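Local coordinates for protein fuculose-1-phosphate aldolase (Glaciozyma antarctica, PDB 4XXF) that belongs to the class II aldolase/adducin family, an AraD-like fold, and binds a zinc ion through a cluster of histidines, at residues H45-R49 / H102-H106; A114-S120 / H181-G187; G145-G151 / K173-Q179. All coordinates share one frame; numbering follows the deposited sequence.

Contact 1. Residues H45-R49 / H102-H106; sequences HLTVR and HSAIH
Thr-47 on strand 45-49 meets two histidines of helix 96-108, His-102 and His-106, one helical turn apart. From CB the threonine divides: CG2 packs 3.3 Å from His-102 ND1, while OG1 lies in the plane of both imidazoles, at the edge of each. OG1 is hydrogen-bonded to His-102 ND1 and to His-106 NE2, each at 2.9 Å; the geometry allows either direction in each pair, though OG1 can give its proton to only one. Its chi1 of 55° sets OG1 between the backbone N and the carbonyl carbon, reaching both rings. His-106 ND1 is also hydrogen-bonded to Val-112 O, so that ring is held at both nitrogens, while OG1 holds one nitrogen of His-102. One step along the same strand face, the given conformer of His-45 brings its ring to His-102, a doubtful pairing since a second exists. Arg-49 runs past His-106 in the opposite direction and gives a nearly straight bond (178°) from NH2 to His-106 O at 2.8 Å, with the oxygen in the guanidinium plane. This buried polar row lies where a helix covers one face of the central AraD-like sheet, with the His-45 side chain, in that conformer, about 5 Å from the zinc ion.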
loop_
_atom_site.group_PDB
_atom_site.type_symbol
_atom_site.label_atom_id
_atom_site.label_comp_id
_atom_site.label_asym_id
_atom_site.label_seq_id
_atom_site.Cartn_x
_atom_site.Cartn_y
_atom_site.Cartn_z
ATOM N N HIS A 45 -3.307 -17.201 -14.855
ATOM C CA HIS A 45 -2.659 -17.635 -16.066
ATOM C C HIS A 45 -2.709 -16.514 -17.076
ATOM O O HIS A 45 -3.673 -15.757 -17.163
ATOM C CB HIS A 45 -3.321 -18.902 -16.619
ATOM C CG HIS A 45 -4.582 -19.277 -15.910
ATOM N ND1 HIS A 45 -5.819 -18.799 -16.285
ATOM C CD2 HIS A 45 -4.797 -20.070 -14.835
ATOM C CE1 HIS A 45 -6.742 -19.291 -15.479
ATOM N NE2 HIS A 45 -6.148 -20.060 -14.584
ATOM N N LEU A 46 -1.614 -16.402 -17.806
ATOM C CA LEU A 46 -1.539 -15.487 -18.934
ATOM C C LEU A 46 -1.064 -16.305 -20.119
ATOM O O LEU A 46 -0.074 -17.028 -20.023
ATOM C CB LEU A 46 -0.586 -14.318 -18.660
ATOM C CG LEU A 46 -1.049 -13.194 -17.729
ATOM C CD1 LEU A 46 -1.010 -13.611 -16.253
ATOM C CD2 LEU A 46 -0.186 -11.968 -17.956
ATOM N N THR A 47 -1.793 -16.221 -21.226
ATOM C CA THR A 47 -1.450 -17.004 -22.405
ATOM C C THR A 47 -1.247 -16.119 -23.624
ATOM O O THR A 47 -1.836 -15.034 -23.726
ATOM C CB THR A 47 -2.547 -18.036 -22.748
ATOM O OG1 THR A 47 -3.813 -17.376 -22.896
ATOM C CG2 THR A 47 -2.663 -19.110 -21.656
ATOM N N VAL A 48 -0.382 -16.573 -24.530
ATOM C CA VAL A 48 -0.305 -15.961 -25.851
ATOM C C VAL A 48 -0.249 -17.063 -26.910
ATOM O O VAL A 48 0.441 -18.074 -26.767
ATOM C CB VAL A 48 0.910 -14.986 -25.981
ATOM C CG1 VAL A 48 2.238 -15.721 -25.853
ATOM C CG2 VAL A 48 0.845 -14.221 -27.295
ATOM N N ARG A 49 -1.013 -16.857 -27.971
ATOM C CA ARG A 49 -1.039 -17.795 -29.082
ATOM C C ARG A 49 0.306 -17.802 -29.790
ATOM O O ARG A 49 0.875 -16.742 -30.067
ATOM C CB ARG A 49 -2.140 -17.398 -30.050
ATOM C CG ARG A 49 -2.553 -18.470 -31.020
ATOM C CD ARG A 49 -3.494 -17.885 -32.026
ATOM N NE ARG A 49 -4.757 -17.370 -31.478
ATOM C CZ ARG A 49 -5.850 -18.111 -31.274
ATOM N NH1 ARG A 49 -5.821 -19.419 -31.487
ATOM N NH2 ARG A 49 -6.971 -17.556 -30.845
ATOM N N HIS A 102 -8.926 -20.562 -21.040
ATOM C CA HIS A 102 -8.281 -19.790 -22.092
ATOM C C HIS A 102 -8.422 -20.492 -23.435
ATOM O O HIS A 102 -8.708 -19.867 -24.449
ATOM C CB HIS A 102 -6.802 -19.559 -21.783
ATOM C CG HIS A 102 -6.557 -18.645 -20.624
ATOM N ND1 HIS A 102 -5.522 -17.731 -20.604
ATOM C CD2 HIS A 102 -7.192 -18.519 -19.436
ATOM C CE1 HIS A 102 -5.542 -17.073 -19.459
ATOM N NE2 HIS A 102 -6.546 -17.528 -18.734
ATOM N N SER A 103 -8.235 -21.804 -23.439
ATOM C CA SER A 103 -8.274 -22.547 -24.678
ATOM C C SER A 103 -9.629 -22.385 -25.371
ATOM O O SER A 103 -9.691 -22.185 -26.593
ATOM C CB SER A 103 -7.980 -24.021 -24.421
ATOM O OG SER A 103 -7.933 -24.722 -25.644
ATOM N N ALA A 104 -10.711 -22.467 -24.596
ATOM C CA ALA A 104 -12.056 -22.303 -25.144
ATOM C C ALA A 104 -12.230 -20.923 -25.772
ATOM O O ALA A 104 -12.795 -20.801 -26.853
ATOM C CB ALA A 104 -13.114 -22.532 -24.071
ATOM N N ILE A 105 -11.733 -19.879 -25.114
ATOM C CA ILE A 105 -11.834 -18.543 -25.693
ATOM C C ILE A 105 -10.979 -18.394 -26.966
ATOM O O ILE A 105 -11.458 -17.864 -27.973
ATOM C CB ILE A 105 -11.427 -17.460 -24.670
ATOM C CG1 ILE A 105 -12.387 -17.463 -23.476
ATOM C CG2 ILE A 105 -11.383 -16.086 -25.349
ATOM C CD1 ILE A 105 -11.849 -16.691 -22.265
ATOM N N HIS A 106 -9.717 -18.834 -26.915
ATOM C CA HIS A 106 -8.835 -18.775 -28.091
ATOM C C HIS A 106 -9.462 -19.511 -29.295
ATOM O O HIS A 106 -9.300 -19.097 -30.448
ATOM C CB HIS A 106 -7.449 -19.392 -27.796
ATOM C CG HIS A 106 -6.536 -18.550 -26.950
ATOM N ND1 HIS A 106 -6.001 -17.350 -27.371
ATOM C CD2 HIS A 106 -5.983 -18.799 -25.739
ATOM C CE1 HIS A 106 -5.202 -16.872 -26.431
ATOM N NE2 HIS A 106 -5.173 -17.735 -25.427
#

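Contact 2. Residues A114-S120 / H181-G187; sequences AICHSHS and HGLLTVG. With ZN (zinc ion), chain B.
His-117, His-119 and His-181 meet at the zinc ion, each through NE2 at 2.1 Å, and three waters make six ligands. The NE2 atoms of His-119 and His-181 lie 3.1 Å apart because they share the metal, not a hydrogen bond. The His-181 ring stands nearly perpendicular to both others, its plane at 81° to that of His-117 and 88° to that of His-119.

Among the hydrogen bonds, His-117 ND1 donates to Leu-183 O at 2.7 Å, from above the carbonyl plane; with CG anti to the backbone N (chi1 173°), the ring spans from this carbonyl to the metal. His-119 ND1 is held by Asp-139 of the second subunit. The antiparallel backbone is paired by Cys-116 and Thr-185, N to O both ways at 2.9 Å, and by Ala-114 with Gly-187. One water joins Ser-118 O, Ser-120 OG and Leu-183 N; Ser-120 OG is also hydrogen-bonded to Glu-201.

The apolar contacts share one face of the sheet: Ile-115 CG2 reaches Leu-184 CD2 at 3.9 Å, and its CG1 lies beside Val-186 CG1.

Second-shell acceptors thus fix the rotation of His-117 and His-119 and probably make their metal-bound nitrogens better donors to zinc, one acceptor coming from another subunit.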
loop_
_atom_site.group_PDB
_atom_site.type_symbol
_atom_site.label_atom_id
_atom_site.label_comp_id
_atom_site.label_asym_id
_atom_site.label_seq_id
_atom_site.Cartn_x
_atom_site.Cartn_y
_atom_site.Cartn_z
ATOM N N ALA A 114 -4.115 -13.001 -26.827
ATOM C CA ALA A 114 -3.661 -13.054 -25.440
ATOM C C ALA A 114 -4.820 -12.968 -24.478
ATOM O O ALA A 114 -5.804 -12.257 -24.738
ATOM C CB ALA A 114 -2.681 -11.923 -25.157
ATOM N N ILE A 115 -4.699 -13.691 -23.368
ATOM C CA ILE A 115 -5.736 -13.712 -22.339
ATOM C C ILE A 115 -5.068 -13.609 -20.981
ATOM O O ILE A 115 -4.059 -14.267 -20.741
ATOM C CB ILE A 115 -6.598 -15.006 -22.439
ATOM C CG1 ILE A 115 -7.231 -15.142 -23.830
ATOM C CG2 ILE A 115 -7.653 -15.050 -21.337
ATOM C CD1 ILE A 115 -7.978 -16.433 -24.031
ATOM N N CYS A 116 -5.635 -12.773 -20.105
ATOM C CA CYS A 116 -5.123 -12.575 -18.744
ATOM C C CYS A 116 -6.157 -12.914 -17.699
ATOM O O CYS A 116 -7.286 -12.442 -17.766
ATOM C CB CYS A 116 -4.697 -11.123 -18.504
ATOM S SG CYS A 116 -3.459 -10.451 -19.602
ATOM N N HIS A 117 -5.748 -13.690 -16.705
ATOM C CA HIS A 117 -6.591 -13.970 -15.566
ATOM C C HIS A 117 -5.746 -14.084 -14.303
ATOM O O HIS A 117 -4.710 -14.735 -14.294
ATOM C CB HIS A 117 -7.373 -15.257 -15.789
ATOM C CG HIS A 117 -8.136 -15.708 -14.589
ATOM N ND1 HIS A 117 -9.179 -14.982 -14.049
ATOM C CD2 HIS A 117 -8.001 -16.806 -13.811
ATOM C CE1 HIS A 117 -9.660 -15.623 -12.998
ATOM N NE2 HIS A 117 -8.954 -16.731 -12.823
ATOM N N SER A 118 -6.199 -13.447 -13.232
ATOM C CA SER A 118 -5.521 -13.517 -11.951
ATOM C C SER A 118 -6.533 -13.165 -10.890
ATOM O O SER A 118 -7.495 -12.446 -11.170
ATOM C CB SER A 118 -4.332 -12.551 -11.918
ATOM O OG SER A 118 -3.484 -12.791 -10.811
ATOM N N HIS A 119 -6.338 -13.674 -9.678
ATOM C CA HIS A 119 -7.288 -13.435 -8.595
ATOM C C HIS A 119 -6.899 -12.184 -7.823
ATOM O O HIS A 119 -6.538 -12.237 -6.654
ATOM C CB HIS A 119 -7.362 -14.658 -7.694
ATOM C CG HIS A 119 -7.931 -15.862 -8.378
ATOM N ND1 HIS A 119 -8.217 -17.032 -7.709
ATOM C CD2 HIS A 119 -8.269 -16.073 -9.673
ATOM C CE1 HIS A 119 -8.699 -17.916 -8.568
ATOM N NE2 HIS A 119 -8.752 -17.356 -9.761
ATOM N N SER A 120 -6.980 -11.059 -8.508
ATOM C CA SER A 120 -6.601 -9.765 -7.957
ATOM C C SER A 120 -7.625 -9.302 -6.938
ATOM O O SER A 120 -8.811 -9.617 -7.043
ATOM C CB SER A 120 -6.441 -8.740 -9.080
ATOM O OG SER A 120 -7.592 -8.727 -9.929
ATOM N N HIS A 181 -15.246 -14.821 -8.225
ATOM C CA HIS A 181 -14.042 -15.389 -8.807
ATOM C C HIS A 181 -13.038 -14.281 -9.076
ATOM O O HIS A 181 -11.993 -14.209 -8.411
ATOM C CB HIS A 181 -14.413 -16.173 -10.075
ATOM C CG HIS A 181 -13.277 -16.922 -10.697
ATOM N ND1 HIS A 181 -13.448 -17.734 -11.798
ATOM C CD2 HIS A 181 -11.962 -16.993 -10.379
ATOM C CE1 HIS A 181 -12.286 -18.268 -12.136
ATOM N NE2 HIS A 181 -11.369 -17.838 -11.286
ATOM N N GLY A 182 -13.362 -13.396 -10.012
ATOM C CA GLY A 182 -12.454 -12.313 -10.340
ATOM C C GLY A 182 -12.582 -11.909 -11.791
ATOM O O GLY A 182 -13.647 -12.038 -12.388
ATOM N N LEU A 183 -11.476 -11.454 -12.352
ATOM C CA LEU A 183 -11.466 -10.818 -13.665
ATOM C C LEU A 183 -10.752 -11.644 -14.715
ATOM O O LEU A 183 -9.769 -12.323 -14.424
ATOM C CB LEU A 183 -10.779 -9.458 -13.580
ATOM C CG LEU A 183 -11.244 -8.514 -12.472
ATOM C CD1 LEU A 183 -10.377 -7.265 -12.516
ATOM C CD2 LEU A 183 -12.694 -8.166 -12.656
ATOM N N LEU A 184 -11.214 -11.534 -15.953
ATOM C CA LEU A 184 -10.485 -12.072 -17.093
ATOM C C LEU A 184 -10.573 -11.069 -18.243
ATOM O O LEU A 184 -11.647 -10.504 -18.496
ATOM C CB LEU A 184 -11.052 -13.438 -17.496
ATOM C CG LEU A 184 -10.434 -14.143 -18.708
ATOM C CD1 LEU A 184 -10.559 -15.642 -18.563
ATOM C CD2 LEU A 184 -11.098 -13.718 -20.012
ATOM N N THR A 185 -9.454 -10.842 -18.934
ATOM C CA THR A 185 -9.438 -9.931 -20.072
ATOM C C THR A 185 -8.803 -10.603 -21.270
ATOM O O THR A 185 -8.040 -11.562 -21.133
ATOM C CB THR A 185 -8.680 -8.625 -19.774
ATOM O OG1 THR A 185 -7.310 -8.934 -19.491
ATOM C CG2 THR A 185 -9.303 -7.899 -18.590
ATOM N N VAL A 186 -9.135 -10.102 -22.459
ATOM C CA VAL A 186 -8.581 -10.643 -23.695
ATOM C C VAL A 186 -8.078 -9.507 -24.566
ATOM O O VAL A 186 -8.490 -8.357 -24.399
ATOM C CB VAL A 186 -9.626 -11.480 -24.481
ATOM C CG1 VAL A 186 -10.220 -12.563 -23.593
ATOM C CG2 VAL A 186 -10.721 -10.574 -25.050
ATOM N N GLY A 187 -7.168 -9.821 -25.476
ATOM C CA GLY A 187 -6.647 -8.817 -26.381
ATOM C C GLY A 187 -6.163 -9.374 -27.698
ATOM O O GLY A 187 -5.814 -10.550 -27.810
HETATM ZN ZN ZN B . -9.347 -18.328 -11.526
HETATM O O HOH W 1 -9.626 -10.669 -10.209
HETATM O O HOH W 2 -9.686 -20.136 -10.675
HETATM O O HOH W 3 -7.339 -19.137 -11.664
HETATM O O HOH W 4 -9.766 -19.535 -13.307
#

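Contact 3. Residues G145-G151 / K173-Q179; sequences GDVALLG and KKAIILQ
Strands 147-150 and 175-178 run parallel, their axes 4.4 Å apart at closest approach and their N-to-C directions 24° apart. Ala-148 bonds through both its N and its O: the N donates to Ala-175 O at 2.9 Å and the O accepts from Ile-177 N. Leu-150 continues the ladder, its N donating to Ile-177 O and its O receiving Gln-179 N. Helix 163-170 lies in the chain between the two strands and packs on Leu-150 and Ile-176, so the unit is a beta-alpha-beta crossover, with strand 147-150 at the sheet's outer end within the chain. On that helix-covered face, Ala-148 CB touches Ile-176 CG1 at 3.8 Å and Leu-150 CB touches Ile-176 CD1 at 3.9 Å. The other face pairs Leu-149 CD1 with Ile-177 CG2, also 3.9 Å, and brings Val-147 CG2 to Ala-175 CB. Before the strands, Asp-146 and Lys-174 cross at about a right angle, and NZ makes a 2.7 Å salt bridge to OD2 on its anti lone pair. Bends at chi3 and chi4 (58° and 70°) curl the lysine back to the carboxylate. The same NZ also donates to Ala-142 O and Gly-232 O and lies against Trp-196 in a cation-pi contact.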
loop_
_atom_site.group_PDB
_atom_site.type_symbol
_atom_site.label_atom_id
_atom_site.label_comp_id
_atom_site.label_asym_id
_atom_site.label_seq_id
_atom_site.Cartn_x
_atom_site.Cartn_y
_atom_site.Cartn_z
ATOM N N GLY A 145 -20.233 -0.712 -22.487
ATOM C CA GLY A 145 -20.854 -1.680 -23.373
ATOM C C GLY A 145 -19.945 -2.824 -23.787
ATOM O O GLY A 145 -20.276 -3.561 -24.724
ATOM N N ASP A 146 -18.822 -2.997 -23.096
ATOM C CA ASP A 146 -17.815 -3.950 -23.551
ATOM C C ASP A 146 -17.224 -4.780 -22.424
ATOM O O ASP A 146 -16.110 -5.295 -22.545
ATOM C CB ASP A 146 -16.690 -3.225 -24.304
ATOM C CG ASP A 146 -16.035 -4.099 -25.373
ATOM O OD1 ASP A 146 -16.730 -4.941 -25.994
ATOM O OD2 ASP A 146 -14.826 -3.931 -25.616
ATOM N N VAL A 147 -17.962 -4.915 -21.320
ATOM C CA VAL A 147 -17.542 -5.815 -20.254
ATOM C C VAL A 147 -18.723 -6.705 -19.873
ATOM O O VAL A 147 -19.855 -6.232 -19.708
ATOM C CB VAL A 147 -16.975 -5.054 -19.012
ATOM C CG1 VAL A 147 -17.958 -4.018 -18.467
ATOM C CG2 VAL A 147 -16.560 -6.036 -17.925
ATOM N N ALA A 148 -18.463 -8.002 -19.808
ATOM C CA ALA A 148 -19.487 -8.983 -19.501
ATOM C C ALA A 148 -19.542 -9.287 -18.009
ATOM O O ALA A 148 -18.625 -8.976 -17.255
ATOM C CB ALA A 148 -19.238 -10.260 -20.292
ATOM N N LEU A 149 -20.638 -9.910 -17.601
ATOM C CA LEU A 149 -20.814 -10.358 -16.231
ATOM C C LEU A 149 -21.385 -11.751 -16.269
ATOM O O LEU A 149 -22.455 -11.969 -16.836
ATOM C CB LEU A 149 -21.745 -9.424 -15.446
ATOM C CG LEU A 149 -22.080 -9.825 -13.998
ATOM C CD1 LEU A 149 -20.833 -9.876 -13.112
ATOM C CD2 LEU A 149 -23.137 -8.889 -13.403
ATOM N N LEU A 150 -20.666 -12.700 -15.688
ATOM C CA LEU A 150 -21.181 -14.049 -15.566
ATOM C C LEU A 150 -21.679 -14.274 -14.150
ATOM O O LEU A 150 -20.930 -14.099 -13.202
ATOM C CB LEU A 150 -20.107 -15.080 -15.914
ATOM C CG LEU A 150 -20.562 -16.538 -15.842
ATOM C CD1 LEU A 150 -21.793 -16.767 -16.708
ATOM C CD2 LEU A 150 -19.431 -17.463 -16.248
ATOM N N GLY A 151 -22.943 -14.657 -14.005
ATOM C CA GLY A 151 -23.512 -14.911 -12.694
ATOM C C GLY A 151 -23.205 -16.302 -12.161
ATOM O O GLY A 151 -24.091 -16.975 -11.629
ATOM N N LYS A 173 -16.660 -9.270 -26.234
ATOM C CA LYS A 173 -16.242 -8.190 -25.337
ATOM C C LYS A 173 -14.789 -8.329 -24.885
ATOM O O LYS A 173 -14.192 -9.388 -25.040
ATOM C CB LYS A 173 -17.195 -8.129 -24.145
ATOM C CG LYS A 173 -18.627 -7.772 -24.586
ATOM C CD LYS A 173 -19.590 -7.613 -23.426
ATOM C CE LYS A 173 -20.949 -7.119 -23.909
ATOM N NZ LYS A 173 -21.646 -8.180 -24.675
ATOM N N LYS A 174 -14.215 -7.248 -24.356
ATOM C CA LYS A 174 -12.791 -7.249 -24.001
ATOM C C LYS A 174 -12.514 -7.839 -22.625
ATOM O O LYS A 174 -11.368 -8.155 -22.302
ATOM C CB LYS A 174 -12.196 -5.832 -24.044
ATOM C CG LYS A 174 -12.839 -4.845 -23.067
ATOM C CD LYS A 174 -11.980 -3.583 -22.870
ATOM C CE LYS A 174 -11.704 -2.838 -24.162
ATOM N NZ LYS A 174 -12.920 -2.184 -24.705
ATOM N N ALA A 175 -13.560 -7.993 -21.816
ATOM C CA ALA A 175 -13.356 -8.391 -20.427
ATOM C C ALA A 175 -14.618 -8.980 -19.848
ATOM O O ALA A 175 -15.721 -8.737 -20.347
ATOM C CB ALA A 175 -12.893 -7.203 -19.586
ATOM N N ILE A 176 -14.449 -9.765 -18.790
ATOM C CA ILE A 176 -15.583 -10.339 -18.091
ATOM C C ILE A 176 -15.304 -10.340 -16.585
ATOM O O ILE A 176 -14.184 -10.606 -16.120
ATOM C CB ILE A 176 -15.917 -11.773 -18.609
ATOM C CG1 ILE A 176 -17.166 -12.332 -17.917
ATOM C CG2 ILE A 176 -14.717 -12.719 -18.442
ATOM C CD1 ILE A 176 -17.775 -13.540 -18.631
ATOM N N ILE A 177 -16.332 -9.983 -15.829
ATOM C CA ILE A 177 -16.322 -10.122 -14.380
ATOM C C ILE A 177 -16.986 -11.445 -14.059
ATOM O O ILE A 177 -18.148 -11.661 -14.396
ATOM C CB ILE A 177 -17.047 -8.953 -13.700
ATOM C CG1 ILE A 177 -16.357 -7.644 -14.094
ATOM C CG2 ILE A 177 -17.084 -9.141 -12.189
ATOM C CD1 ILE A 177 -16.956 -6.405 -13.473
ATOM N N LEU A 178 -16.211 -12.344 -13.458
ATOM C CA LEU A 178 -16.677 -13.675 -13.109
ATOM C C LEU A 178 -17.130 -13.666 -11.661
ATOM O O LEU A 178 -16.310 -13.532 -10.759
ATOM C CB LEU A 178 -15.565 -14.697 -13.328
ATOM C CG LEU A 178 -14.949 -14.707 -14.729
ATOM C CD1 LEU A 178 -13.643 -15.494 -14.716
ATOM C CD2 LEU A 178 -15.926 -15.287 -15.746
ATOM N N GLN A 179 -18.431 -13.795 -11.441
ATOM C CA GLN A 179 -18.964 -13.676 -10.091
ATOM C C GLN A 179 -18.286 -14.663 -9.135
ATOM O O GLN A 179 -18.069 -15.837 -9.479
ATOM C CB GLN A 179 -20.477 -13.895 -10.094
ATOM C CG GLN A 179 -21.145 -13.615 -8.770
ATOM C CD GLN A 179 -22.622 -13.884 -8.839
ATOM O OE1 GLN A 179 -23.340 -13.252 -9.616
ATOM N NE2 GLN A 179 -23.086 -14.829 -8.044
#

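Overall arrangement
From the N terminus, the first strand of the sheet, 45-49, follows helix 15-36, and contact 1 closes a loop of 52 residues at helix 96-108. The chain then passes through a short loop into strand 114-118, opening contact 2 in series. Contact 3 is nested within contact 2: strand 147-150, helix 163-170 and strand 175-178 all precede strand 182-187, which closes the wider loop. Across the sheet, 45-49 neighbours 114-118, bonded through Thr-47 N to Ile-115 O, and 182-187 neighbours 175-178, bonded through Leu-184 O to Ile-176 N. Contacts 1 and 3 do not touch, their nearest atoms about 6 Å apart; contact 2 joins them through the middle of the sheet.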